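Local coordinates for cell division protein FtsZ 1 (Methanocaldococcus jannaschii, PDB 1W5B), which binds GTP, probably hydrolyses it, and is thought to polymerise in a GTP-dependent way into the contractile Z ring that marks the site of cell division, at residues 139-144 / 178-183; 158-163 / 172-177; 223-228 / 286-291. One frame throughout, in Å; residues are numbered along the deposited sequence.

Contact 1: 139-144 / 178-183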
ATOM      1  N   SER A 139     -15.224  -0.216  -6.210  1.00 22.55           N
ATOM      2  CA  SER A 139     -15.337   0.562  -4.981  1.00 26.98           C
ATOM      3  C   SER A 139     -14.094   1.316  -4.520  1.00 29.39           C
ATOM      4  O   SER A 139     -14.217   2.341  -3.845  1.00 27.66           O
ATOM      5  CB  SER A 139     -15.802  -0.340  -3.833  1.00 28.63           C
ATOM      6  OG  SER A 139     -14.853  -1.362  -3.596  1.00 38.61           O
ATOM      7  N   ALA A 140     -12.907   0.821  -4.864  1.00 22.35           N
ATOM      8  CA  ALA A 140     -11.672   1.477  -4.434  1.00 24.55           C
ATOM      9  C   ALA A 140     -11.670   2.966  -4.780  1.00 25.03           C
ATOM     10  O   ALA A 140     -11.304   3.800  -3.954  1.00 24.98           O
ATOM     11  CB  ALA A 140     -10.456   0.778  -5.053  1.00 25.08           C
ATOM     12  N   PRO A 141     -12.080   3.318  -6.011  1.00 24.08           N
ATOM     13  CA  PRO A 141     -12.114   4.726  -6.415  1.00 24.65           C
ATOM     14  C   PRO A 141     -13.122   5.530  -5.592  1.00 24.05           C
ATOM     15  O   PRO A 141     -12.901   6.702  -5.303  1.00 23.38           O
ATOM     16  CB  PRO A 141     -12.504   4.653  -7.890  1.00 26.68           C
ATOM     17  CG  PRO A 141     -11.939   3.333  -8.326  1.00 22.88           C
ATOM     18  CD  PRO A 141     -12.339   2.445  -7.169  1.00 27.44           C
ATOM     19  N   VAL A 142     -14.229   4.902  -5.214  1.00 21.66           N
ATOM     20  CA  VAL A 142     -15.239   5.598  -4.428  1.00 25.19           C
ATOM     21  C   VAL A 142     -14.725   5.839  -3.025  1.00 25.88           C
ATOM     22  O   VAL A 142     -14.974   6.891  -2.435  1.00 28.31           O
ATOM     23  CB  VAL A 142     -16.561   4.795  -4.336  1.00 26.52           C
ATOM     24  CG1 VAL A 142     -17.520   5.477  -3.349  1.00 21.96           C
ATOM     25  CG2 VAL A 142     -17.202   4.696  -5.705  1.00 18.73           C
ATOM     26  N   VAL A 143     -14.013   4.861  -2.478  1.00 24.72           N
ATOM     27  CA  VAL A 143     -13.477   5.016  -1.135  1.00 27.39           C
ATOM     28  C   VAL A 143     -12.429   6.126  -1.160  1.00 30.48           C
ATOM     29  O   VAL A 143     -12.360   6.946  -0.249  1.00 26.36           O
ATOM     30  CB  VAL A 143     -12.831   3.713  -0.620  1.00 25.76           C
ATOM     31  CG1 VAL A 143     -12.196   3.951   0.730  1.00 19.65           C
ATOM     32  CG2 VAL A 143     -13.879   2.617  -0.519  1.00 21.81           C
ATOM     33  N   ALA A 144     -11.630   6.163  -2.219  1.00 22.93           N
ATOM     34  CA  ALA A 144     -10.599   7.183  -2.338  1.00 29.90           C
ATOM     35  C   ALA A 144     -11.222   8.573  -2.436  1.00 27.39           C
ATOM     36  O   ALA A 144     -10.758   9.511  -1.799  1.00 26.12           O
ATOM     37  CB  ALA A 144      -9.723   6.905  -3.555  1.00 21.37           C
ATOM     38  N   GLU A 178      -7.156   3.539 -13.796  1.00 30.77           N
ATOM     39  CA  GLU A 178      -7.229   4.889 -14.345  1.00 34.16           C
ATOM     40  C   GLU A 178      -8.187   5.718 -13.487  1.00 35.72           C
ATOM     41  O   GLU A 178      -7.934   6.892 -13.211  1.00 32.65           O
ATOM     42  CB  GLU A 178      -7.738   4.832 -15.788  1.00 32.04           C
ATOM     43  CG  GLU A 178      -8.009   6.188 -16.420  1.00 49.96           C
ATOM     44  CD  GLU A 178      -6.736   6.957 -16.736  1.00 56.94           C
ATOM     45  OE1 GLU A 178      -5.897   6.435 -17.503  1.00 57.48           O
ATOM     46  OE2 GLU A 178      -6.577   8.084 -16.222  1.00 63.55           O
ATOM     47  N   ARG A 179      -9.290   5.099 -13.071  1.00 34.74           N
ATOM     48  CA  ARG A 179     -10.281   5.769 -12.236  1.00 37.97           C
ATOM     49  C   ARG A 179      -9.705   6.074 -10.856  1.00 35.72           C
ATOM     50  O   ARG A 179      -9.909   7.158 -10.310  1.00 36.77           O
ATOM     51  CB  ARG A 179     -11.536   4.899 -12.072  1.00 39.86           C
ATOM     52  CG  ARG A 179     -12.459   4.872 -13.282  1.00 50.64           C
ATOM     53  CD  ARG A 179     -13.845   4.299 -12.941  1.00 61.90           C
ATOM     54  NE  ARG A 179     -13.957   2.855 -13.175  1.00 69.97           N
ATOM     55  CZ  ARG A 179     -13.647   1.902 -12.297  1.00 66.56           C
ATOM     56  NH1 ARG A 179     -13.194   2.208 -11.088  1.00 54.42           N
ATOM     57  NH2 ARG A 179     -13.791   0.625 -12.636  1.00 67.98           N
ATOM     58  N   LEU A 180      -8.983   5.110 -10.297  1.00 33.78           N
ATOM     59  CA  LEU A 180      -8.393   5.269  -8.971  1.00 32.09           C
ATOM     60  C   LEU A 180      -7.352   6.389  -8.986  1.00 27.88           C
ATOM     61  O   LEU A 180      -7.276   7.205  -8.070  1.00 25.56           O
ATOM     62  CB  LEU A 180      -7.760   3.942  -8.544  1.00 25.47           C
ATOM     63  CG  LEU A 180      -7.229   3.767  -7.126  1.00 26.50           C
ATOM     64  CD1 LEU A 180      -8.299   4.127  -6.109  1.00 17.81           C
ATOM     65  CD2 LEU A 180      -6.794   2.302  -6.948  1.00 28.06           C
ATOM     66  N   LYS A 181      -6.561   6.408 -10.047  1.00 25.93           N
ATOM     67  CA  LYS A 181      -5.511   7.392 -10.270  1.00 31.36           C
ATOM     68  C   LYS A 181      -6.009   8.837 -10.157  1.00 35.45           C
ATOM     69  O   LYS A 181      -5.242   9.749  -9.844  1.00 32.72           O
ATOM     70  CB  LYS A 181      -4.928   7.150 -11.660  1.00 36.17           C
ATOM     71  CG  LYS A 181      -4.159   8.297 -12.255  1.00 47.04           C
ATOM     72  CD  LYS A 181      -2.742   8.333 -11.749  1.00 56.69           C
ATOM     73  CE  LYS A 181      -1.930   9.300 -12.576  1.00 64.16           C
ATOM     74  NZ  LYS A 181      -0.496   9.233 -12.214  1.00 72.92           N
ATOM     75  N   GLN A 182      -7.295   9.042 -10.417  1.00 34.65           N
ATOM     76  CA  GLN A 182      -7.886  10.377 -10.352  1.00 41.94           C
ATOM     77  C   GLN A 182      -8.163  10.851  -8.925  1.00 40.23           C
ATOM     78  O   GLN A 182      -8.172  12.051  -8.652  1.00 31.02           O
ATOM     79  CB  GLN A 182      -9.212  10.408 -11.123  1.00 45.57           C
ATOM     80  CG  GLN A 182      -9.138   9.951 -12.575  1.00 54.28           C
ATOM     81  CD  GLN A 182      -8.229  10.818 -13.423  1.00 62.05           C
ATOM     82  OE1 GLN A 182      -8.378  12.042 -13.467  1.00 65.84           O
ATOM     83  NE2 GLN A 182      -7.285  10.186 -14.111  1.00 66.61           N
ATOM     84  N   HIS A 183      -8.379   9.904  -8.017  1.00 37.86           N
ATOM     85  CA  HIS A 183      -8.738  10.233  -6.640  1.00 32.02           C
ATOM     86  C   HIS A 183      -7.718   9.955  -5.564  1.00 29.99           C
ATOM     87  O   HIS A 183      -8.031  10.069  -4.376  1.00 29.13           O
ATOM     88  CB  HIS A 183     -10.019   9.490  -6.280  1.00 29.37           C
ATOM     89  CG  HIS A 183     -11.154   9.781  -7.201  1.00 30.04           C
ATOM     90  ND1 HIS A 183     -11.929  10.915  -7.088  1.00 35.37           N
ATOM     91  CD2 HIS A 183     -11.634   9.100  -8.266  1.00 32.90           C
ATOM     92  CE1 HIS A 183     -12.841  10.918  -8.044  1.00 34.86           C
ATOM     93  NE2 HIS A 183     -12.682   9.827  -8.773  1.00 25.72           N
TER
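Pro141 and Leu180 hold the tight centre of this helix pair, their CA atoms only 4.5 Å apart. Segments 139-144 and 178-183, from helices 135-149 and 167-183, run nearly parallel, at 7° with their axes 8.5 Å apart, on one side of the parallel sheet in the GTPase domain. Such closeness needs small residues, and Ala140 and Ala144 provide them one turn apart. The branch CD1 of Leu180 lies against both: it is 4.1 Å from Ala140 CB and 4.0 Å from Ala144 CB. With CG anti to the backbone N (chi1 -172°), the leucine carries this methyl across to the alanines, while its CB meets the proline ring at CG. Cys129 and Ile127 of strand 124-130 lie beneath the two alanines, so this side of the contact is buried. Arg179 also belongs to the tight part, though it is itself partly exposed; its chain bends at chi3 (-93°) and brings the edge of the guanidinium to the proline, NH1 standing 3.2 Å from Pro141 CG. A long, flexible arginine suits a place between apolar packing and water, and its NE also has a weak, long ion pair with Glu105.

The His183 end is looser and partly open to solvent. There the CB of His183 rests 3.8 Å from Ala144 CB, and its ring approaches Pro141 O obliquely with CD2 4.0 Å away.

Helix 135-149 starts directly after Gly134, and Gly134, Thr135 and Gly136 bind GTP. The helix is kinked at Pro141, whose nitrogen has no hydrogen to give to the preceding turn. Arg179 NH1 instead donates to Thr137 O, the carbonyl four residues before the proline. The guanidinium thus supplies, from the neighbouring helix, a donor that the proline nitrogen cannot offer.

Contact 2: 158-163 / 172-177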
ATOM      1  N   VAL A 158      -2.464  -1.309  -4.604  1.00 21.14           N
ATOM      2  CA  VAL A 158      -3.229  -2.338  -5.268  1.00 19.65           C
ATOM      3  C   VAL A 158      -2.353  -3.208  -6.152  1.00 24.81           C
ATOM      4  O   VAL A 158      -1.208  -2.853  -6.463  1.00 18.98           O
ATOM      5  CB  VAL A 158      -4.319  -1.691  -6.143  1.00 21.95           C
ATOM      6  CG1 VAL A 158      -5.152  -0.756  -5.296  1.00  8.21           C
ATOM      7  CG2 VAL A 158      -3.673  -0.899  -7.287  1.00 13.79           C
ATOM      8  N   THR A 159      -2.909  -4.347  -6.553  1.00 21.14           N
ATOM      9  CA  THR A 159      -2.208  -5.278  -7.425  1.00 24.01           C
ATOM     10  C   THR A 159      -2.969  -5.426  -8.730  1.00 23.96           C
ATOM     11  O   THR A 159      -4.185  -5.246  -8.772  1.00 20.46           O
ATOM     12  CB  THR A 159      -2.122  -6.686  -6.819  1.00 25.95           C
ATOM     13  OG1 THR A 159      -3.447  -7.204  -6.656  1.00 23.54           O
ATOM     14  CG2 THR A 159      -1.403  -6.663  -5.482  1.00 16.79           C
ATOM     15  N   LEU A 160      -2.236  -5.742  -9.794  1.00 29.29           N
ATOM     16  CA  LEU A 160      -2.816  -5.980 -11.111  1.00 24.94           C
ATOM     17  C   LEU A 160      -2.844  -7.506 -11.172  1.00 25.18           C
ATOM     18  O   LEU A 160      -2.005  -8.164 -10.562  1.00 22.38           O
ATOM     19  CB  LEU A 160      -1.918  -5.391 -12.209  1.00 28.11           C
ATOM     20  CG  LEU A 160      -2.255  -4.016 -12.824  1.00 32.13           C
ATOM     21  CD1 LEU A 160      -3.147  -3.178 -11.923  1.00 28.75           C
ATOM     22  CD2 LEU A 160      -0.960  -3.284 -13.117  1.00 25.43           C
ATOM     23  N   PRO A 161      -3.807  -8.089 -11.896  1.00 23.02           N
ATOM     24  CA  PRO A 161      -3.903  -9.550 -11.987  1.00 26.33           C
ATOM     25  C   PRO A 161      -2.816 -10.257 -12.790  1.00 30.11           C
ATOM     26  O   PRO A 161      -2.113  -9.639 -13.589  1.00 28.60           O
ATOM     27  CB  PRO A 161      -5.288  -9.756 -12.588  1.00 21.11           C
ATOM     28  CG  PRO A 161      -5.392  -8.592 -13.537  1.00 23.02           C
ATOM     29  CD  PRO A 161      -4.858  -7.442 -12.701  1.00 16.40           C
ATOM     30  N   PHE A 162      -2.689 -11.562 -12.554  1.00 26.56           N
ATOM     31  CA  PHE A 162      -1.726 -12.400 -13.260  1.00 27.87           C
ATOM     32  C   PHE A 162      -2.258 -12.593 -14.669  1.00 22.97           C
ATOM     33  O   PHE A 162      -3.467 -12.588 -14.880  1.00 22.71           O
ATOM     34  CB  PHE A 162      -1.630 -13.777 -12.616  1.00 22.41           C
ATOM     35  CG  PHE A 162      -0.941 -13.795 -11.291  1.00 23.48           C
ATOM     36  CD1 PHE A 162       0.450 -13.758 -11.214  1.00 29.49           C
ATOM     37  CD2 PHE A 162      -1.674 -13.939 -10.120  1.00 19.13           C
ATOM     38  CE1 PHE A 162       1.099 -13.877  -9.989  1.00 26.11           C
ATOM     39  CE2 PHE A 162      -1.036 -14.056  -8.889  1.00 23.40           C
ATOM     40  CZ  PHE A 162       0.354 -14.029  -8.824  1.00 23.06           C
ATOM     41  N   VAL A 163      -1.357 -12.784 -15.623  1.00 27.13           N
ATOM     42  CA  VAL A 163      -1.753 -12.990 -17.011  1.00 31.89           C
ATOM     43  C   VAL A 163      -2.737 -14.152 -17.115  1.00 29.97           C
ATOM     44  O   VAL A 163      -3.742 -14.066 -17.812  1.00 37.30           O
ATOM     45  CB  VAL A 163      -0.515 -13.284 -17.894  1.00 37.66           C
ATOM     46  CG1 VAL A 163      -0.944 -13.660 -19.298  1.00 31.66           C
ATOM     47  CG2 VAL A 163       0.389 -12.057 -17.943  1.00 36.90           C
ATOM     48  N   ASN A 172     -10.513  -4.685 -17.019  1.00 25.84           N
ATOM     49  CA  ASN A 172     -11.290  -4.122 -15.924  1.00 28.99           C
ATOM     50  C   ASN A 172     -10.361  -3.534 -14.864  1.00 28.71           C
ATOM     51  O   ASN A 172     -10.655  -2.492 -14.276  1.00 28.17           O
ATOM     52  CB  ASN A 172     -12.167  -5.201 -15.287  1.00 28.49           C
ATOM     53  CG  ASN A 172     -13.357  -5.561 -16.143  1.00 29.93           C
ATOM     54  OD1 ASN A 172     -14.092  -6.496 -15.842  1.00 33.38           O
ATOM     55  ND2 ASN A 172     -13.558  -4.815 -17.217  1.00 33.18           N
ATOM     56  N   ALA A 173      -9.242  -4.207 -14.622  1.00 21.42           N
ATOM     57  CA  ALA A 173      -8.284  -3.741 -13.631  1.00 27.20           C
ATOM     58  C   ALA A 173      -7.636  -2.431 -14.080  1.00 26.74           C
ATOM     59  O   ALA A 173      -7.527  -1.485 -13.302  1.00 24.73           O
ATOM     60  CB  ALA A 173      -7.216  -4.803 -13.392  1.00 20.51           C
ATOM     61  N   MET A 174      -7.219  -2.376 -15.342  1.00 27.09           N
ATOM     62  CA  MET A 174      -6.577  -1.178 -15.869  1.00 24.35           C
ATOM     63  C   MET A 174      -7.519   0.011 -15.938  1.00 26.74           C
ATOM     64  O   MET A 174      -7.102   1.148 -15.751  1.00 32.26           O
ATOM     65  CB  MET A 174      -5.983  -1.454 -17.249  1.00 26.68           C
ATOM     66  CG  MET A 174      -4.764  -2.351 -17.206  1.00 21.34           C
ATOM     67  SD  MET A 174      -3.514  -1.682 -16.105  1.00 27.39           S
ATOM     68  CE  MET A 174      -2.989  -0.236 -17.003  1.00 19.97           C
ATOM     69  N   GLU A 175      -8.790  -0.249 -16.204  1.00 28.59           N
ATOM     70  CA  GLU A 175      -9.762   0.827 -16.262  1.00 36.57           C
ATOM     71  C   GLU A 175      -9.973   1.337 -14.845  1.00 35.03           C
ATOM     72  O   GLU A 175     -10.044   2.548 -14.612  1.00 36.39           O
ATOM     73  CB  GLU A 175     -11.081   0.327 -16.848  1.00 44.95           C
ATOM     74  CG  GLU A 175     -12.101   1.418 -17.028  1.00 59.27           C
ATOM     75  CD  GLU A 175     -12.983   1.170 -18.223  1.00 69.57           C
ATOM     76  OE1 GLU A 175     -13.646   0.114 -18.263  1.00 74.29           O
ATOM     77  OE2 GLU A 175     -13.008   2.028 -19.128  1.00 76.37           O
ATOM     78  N   GLY A 176     -10.066   0.407 -13.899  1.00 28.68           N
ATOM     79  CA  GLY A 176     -10.236   0.792 -12.510  1.00 22.52           C
ATOM     80  C   GLY A 176      -8.997   1.529 -12.014  1.00 27.87           C
ATOM     81  O   GLY A 176      -9.083   2.396 -11.141  1.00 27.01           O
ATOM     82  N   LEU A 177      -7.842   1.192 -12.586  1.00 25.08           N
ATOM     83  CA  LEU A 177      -6.575   1.816 -12.205  1.00 25.18           C
ATOM     84  C   LEU A 177      -6.545   3.270 -12.646  1.00 27.97           C
ATOM     85  O   LEU A 177      -5.983   4.122 -11.965  1.00 27.75           O
ATOM     86  CB  LEU A 177      -5.398   1.062 -12.831  1.00 16.74           C
ATOM     87  CG  LEU A 177      -4.028   1.512 -12.331  1.00 22.32           C
ATOM     88  CD1 LEU A 177      -3.900   1.166 -10.851  1.00 22.51           C
ATOM     89  CD2 LEU A 177      -2.930   0.839 -13.140  1.00 18.16           C
TER
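Leu177 holds CG anti to its backbone N (chi1 -172°), which swings its branched end from the helix toward the strand, where Val158 meets it. The valine, with chi1 at -54°, has CG2 in the crowded position between its N and carbonyl carbon, and this is the methyl that touches, 4.1 Å from Leu177 CD1. The pair belongs to a beta-alpha-beta crossover: strand 153-160 leads through a loop into helix 167-183, which packs back over the sheet before strand 186-191. The strand and helix segments run at 143° to each other, their short axes 9.4 Å apart, a spacing that branched aliphatic side chains fill well.

Leu160, next on this face, works between two helix residues. Its CG lies 4.2 Å from Met174 SD, and its CD1 is equally far from Leu177 CD2. An unbranched, pliable methionine suits this place, since its thioether can follow the leucine's surface. Leu351 of strand 350-353 touches Leu160, Met174 and Leu177, adding to this apolar group.

Beyond Leu160 the strand gives way to the loop that reaches the nucleotide. Pro161 touches the bound GTP, and its side chain is close to those of Glu165 and Arg169, both GTP-binding residues. The backbone N of Phe162 is hydrogen-bonded to Glu165 OE2, tying the loop to that residue. Proline is apt at this exit because its ring restricts phi and it has no N-H to carry the strand pairing further, just where strand becomes loop. A small partner suits it: Ala173 sits on the facing turn of the helix, and its CB comes to 3.6 Å from Pro161 CD.

Contact 3: 223-228 / 286-291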
ATOM      1  N   VAL A 223       2.925   1.560   6.212  1.00 32.55           N
ATOM      2  CA  VAL A 223       2.256   2.038   7.410  1.00 29.96           C
ATOM      3  C   VAL A 223       3.179   2.118   8.611  1.00 31.03           C
ATOM      4  O   VAL A 223       3.234   3.147   9.284  1.00 28.34           O
ATOM      5  CB  VAL A 223       1.062   1.140   7.760  1.00 29.91           C
ATOM      6  CG1 VAL A 223       0.590   1.413   9.175  1.00 26.79           C
ATOM      7  CG2 VAL A 223      -0.059   1.394   6.772  1.00 28.03           C
ATOM      8  N   GLU A 224       3.912   1.043   8.881  1.00 27.00           N
ATOM      9  CA  GLU A 224       4.796   1.041  10.035  1.00 22.33           C
ATOM     10  C   GLU A 224       5.981   1.985   9.891  1.00 24.03           C
ATOM     11  O   GLU A 224       6.519   2.455  10.885  1.00 23.50           O
ATOM     12  CB  GLU A 224       5.253  -0.382  10.340  1.00 29.15           C
ATOM     13  CG  GLU A 224       4.073  -1.336  10.489  1.00 35.35           C
ATOM     14  CD  GLU A 224       4.293  -2.410  11.536  1.00 41.29           C
ATOM     15  OE1 GLU A 224       5.349  -3.083  11.486  1.00 35.19           O
ATOM     16  OE2 GLU A 224       3.402  -2.589  12.401  1.00 41.58           O
ATOM     17  N   LEU A 225       6.389   2.276   8.658  1.00 27.48           N
ATOM     18  CA  LEU A 225       7.493   3.209   8.447  1.00 29.85           C
ATOM     19  C   LEU A 225       7.095   4.525   9.109  1.00 27.93           C
ATOM     20  O   LEU A 225       7.940   5.274   9.604  1.00 24.70           O
ATOM     21  CB  LEU A 225       7.730   3.444   6.948  1.00 27.86           C
ATOM     22  CG  LEU A 225       8.521   4.704   6.563  1.00 33.82           C
ATOM     23  CD1 LEU A 225       9.894   4.698   7.229  1.00 27.98           C
ATOM     24  CD2 LEU A 225       8.666   4.775   5.045  1.00 32.15           C
ATOM     25  N   ILE A 226       5.790   4.786   9.119  1.00 27.72           N
ATOM     26  CA  ILE A 226       5.243   6.008   9.697  1.00 30.35           C
ATOM     27  C   ILE A 226       4.862   5.916  11.176  1.00 29.51           C
ATOM     28  O   ILE A 226       5.029   6.881  11.918  1.00 26.47           O
ATOM     29  CB  ILE A 226       3.971   6.447   8.944  1.00 29.19           C
ATOM     30  CG1 ILE A 226       4.285   6.701   7.468  1.00 31.52           C
ATOM     31  CG2 ILE A 226       3.397   7.684   9.594  1.00 23.36           C
ATOM     32  CD1 ILE A 226       3.053   6.976   6.637  1.00 36.64           C
ATOM     33  N   THR A 227       4.353   4.764  11.602  1.00 28.28           N
ATOM     34  CA  THR A 227       3.890   4.601  12.979  1.00 26.64           C
ATOM     35  C   THR A 227       4.794   3.855  13.960  1.00 32.94           C
ATOM     36  O   THR A 227       4.615   3.959  15.176  1.00 30.80           O
ATOM     37  CB  THR A 227       2.530   3.878  12.999  1.00 28.54           C
ATOM     38  OG1 THR A 227       2.704   2.537  12.528  1.00 31.74           O
ATOM     39  CG2 THR A 227       1.530   4.581  12.094  1.00 20.98           C
ATOM     40  N   LYS A 228       5.754   3.097  13.452  1.00 32.11           N
ATOM     41  CA  LYS A 228       6.610   2.327  14.340  1.00 32.26           C
ATOM     42  C   LYS A 228       7.908   3.021  14.736  1.00 27.95           C
ATOM     43  O   LYS A 228       8.630   3.557  13.896  1.00 27.56           O
ATOM     44  CB  LYS A 228       6.903   0.970  13.698  1.00 33.20           C
ATOM     45  CG  LYS A 228       7.639  -0.010  14.590  1.00 37.81           C
ATOM     46  CD  LYS A 228       7.717  -1.382  13.925  1.00 31.98           C
ATOM     47  CE  LYS A 228       8.515  -2.360  14.768  1.00 35.25           C
ATOM     48  NZ  LYS A 228       8.549  -3.718  14.151  1.00 41.95           N
ATOM     49  N   LEU A 286      10.273   6.434  -0.634  1.00 29.99           N
ATOM     50  CA  LEU A 286      10.032   6.128   0.762  1.00 27.75           C
ATOM     51  C   LEU A 286      10.829   4.847   0.971  1.00 26.65           C
ATOM     52  O   LEU A 286      10.626   3.862   0.257  1.00 28.17           O
ATOM     53  CB  LEU A 286       8.539   5.885   0.998  1.00 33.27           C
ATOM     54  CG  LEU A 286       7.633   7.103   0.794  1.00 31.71           C
ATOM     55  CD1 LEU A 286       6.210   6.659   0.529  1.00 42.88           C
ATOM     56  CD2 LEU A 286       7.695   7.986   2.021  1.00 30.31           C
ATOM     57  N   ILE A 287      11.750   4.865   1.927  1.00 27.79           N
ATOM     58  CA  ILE A 287      12.574   3.695   2.186  1.00 23.86           C
ATOM     59  C   ILE A 287      12.370   3.177   3.592  1.00 24.16           C
ATOM     60  O   ILE A 287      12.519   3.915   4.552  1.00 21.46           O
ATOM     61  CB  ILE A 287      14.074   4.015   2.024  1.00 26.17           C
ATOM     62  CG1 ILE A 287      14.344   4.624   0.647  1.00 20.26           C
ATOM     63  CG2 ILE A 287      14.894   2.736   2.180  1.00 22.34           C
ATOM     64  CD1 ILE A 287      15.766   5.153   0.490  1.00 29.06           C
ATOM     65  N   HIS A 288      12.021   1.904   3.718  1.00 20.67           N
ATOM     66  CA  HIS A 288      11.858   1.335   5.036  1.00 23.90           C
ATOM     67  C   HIS A 288      12.825   0.171   5.225  1.00 22.40           C
ATOM     68  O   HIS A 288      12.708  -0.859   4.572  1.00 20.75           O
ATOM     69  CB  HIS A 288      10.419   0.862   5.252  1.00 19.83           C
ATOM     70  CG  HIS A 288      10.111   0.512   6.676  1.00 19.89           C
ATOM     71  ND1 HIS A 288       8.846   0.168   7.103  1.00 24.39           N
ATOM     72  CD2 HIS A 288      10.907   0.443   7.769  1.00 29.39           C
ATOM     73  CE1 HIS A 288       8.876  -0.099   8.396  1.00 30.37           C
ATOM     74  NE2 HIS A 288      10.116   0.061   8.826  1.00 30.91           N
ATOM     75  N   VAL A 289      13.781   0.339   6.127  1.00 27.08           N
ATOM     76  CA  VAL A 289      14.744  -0.720   6.401  1.00 26.57           C
ATOM     77  C   VAL A 289      14.287  -1.444   7.659  1.00 25.17           C
ATOM     78  O   VAL A 289      14.033  -0.816   8.681  1.00 28.17           O
ATOM     79  CB  VAL A 289      16.163  -0.151   6.630  1.00 28.79           C
ATOM     80  CG1 VAL A 289      17.151  -1.283   6.817  1.00 28.43           C
ATOM     81  CG2 VAL A 289      16.568   0.714   5.450  1.00 30.45           C
ATOM     82  N   MET A 290      14.162  -2.764   7.569  1.00 24.48           N
ATOM     83  CA  MET A 290      13.735  -3.576   8.697  1.00 28.35           C
ATOM     84  C   MET A 290      14.770  -4.675   8.936  1.00 32.94           C
ATOM     85  O   MET A 290      15.212  -5.342   7.997  1.00 33.40           O
ATOM     86  CB  MET A 290      12.363  -4.193   8.405  1.00 26.20           C
ATOM     87  CG  MET A 290      11.282  -3.165   8.078  1.00 23.25           C
ATOM     88  SD  MET A 290       9.887  -3.910   7.191  1.00 36.24           S
ATOM     89  CE  MET A 290      10.288  -3.464   5.514  1.00 30.93           C
ATOM     90  N   GLY A 291      15.160  -4.859  10.192  1.00 31.93           N
ATOM     91  CA  GLY A 291      16.151  -5.872  10.499  1.00 30.71           C
ATOM     92  C   GLY A 291      16.079  -6.368  11.929  1.00 33.79           C
ATOM     93  O   GLY A 291      15.215  -5.934  12.695  1.00 27.32           O
TER
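His288 lays one face of its imidazole over the backbone of Leu225, whose CA stands 3.5 Å above the ring plane, toward the rim. The opposite face carries Met290 CG at a similar height, so the ring is sandwiched between the helix and its own strand. With CG anti to the backbone N (chi1 -169°), the histidine reaches out from the strand far enough to bring CE1 within 3.4 Å of Leu225 N. Leu225 CB adds a contact of 3.5 Å to His288 ND1, and Glu224 CB approaches CE1 less closely.

Both ring nitrogens are buried and both have partners: ND1 is hydrogen-bonded to Gly221 O, one turn earlier in the helix, and NE2 to Thr322 OG1 on the adjacent strand 316-323. These two bonds fix the rotation of the ring, and a flat group with polar atoms on two sides suits the position. A leucine in its place would probably leave Gly221 O and Thr322 OG1 without their ring partners and lose the flat face under Leu225.

The helix here is the last part of 207-227, the long central helix that in the FtsZ and tubulin family connects the GTPase domain with the C-terminal domain. Segment 223-227 crosses strand segment 286-291, part of the mixed four-stranded sheet, at 83°, almost at right angles, so each element offers the other only a short patch. Glu224 and Lys228 send their charged ends to backbone partners, OE2 to Glu62 N and NZ to Ile323 O. Leu225 points at the strand and, being long and branched, reaches past the histidine: CD1 lies 3.8 Å from Ile287 O, and CD2 is 4.2 Å from Leu286 CB.

Followed from the N terminus, the chain opens contact 1 at helix 135-149 and contact 2 at strand 153-160. Helix 167-183 closes both: residues 172-177 complete contact 2, and residues 178-183 complete contact 1, so contact 2 is nested within the longer loop. The two touch, with Val158 CG1 3.8 Å from Leu180 CD2, and together bind two helices and a strand of the GTPase domain into one core. Contact 3 follows in series, its loop running from the end of helix 207-227 to strand 284-291. It lies across the chain's centre, about 25 Å between centres from contact 1, joining the central helix to the C-terminal sheet.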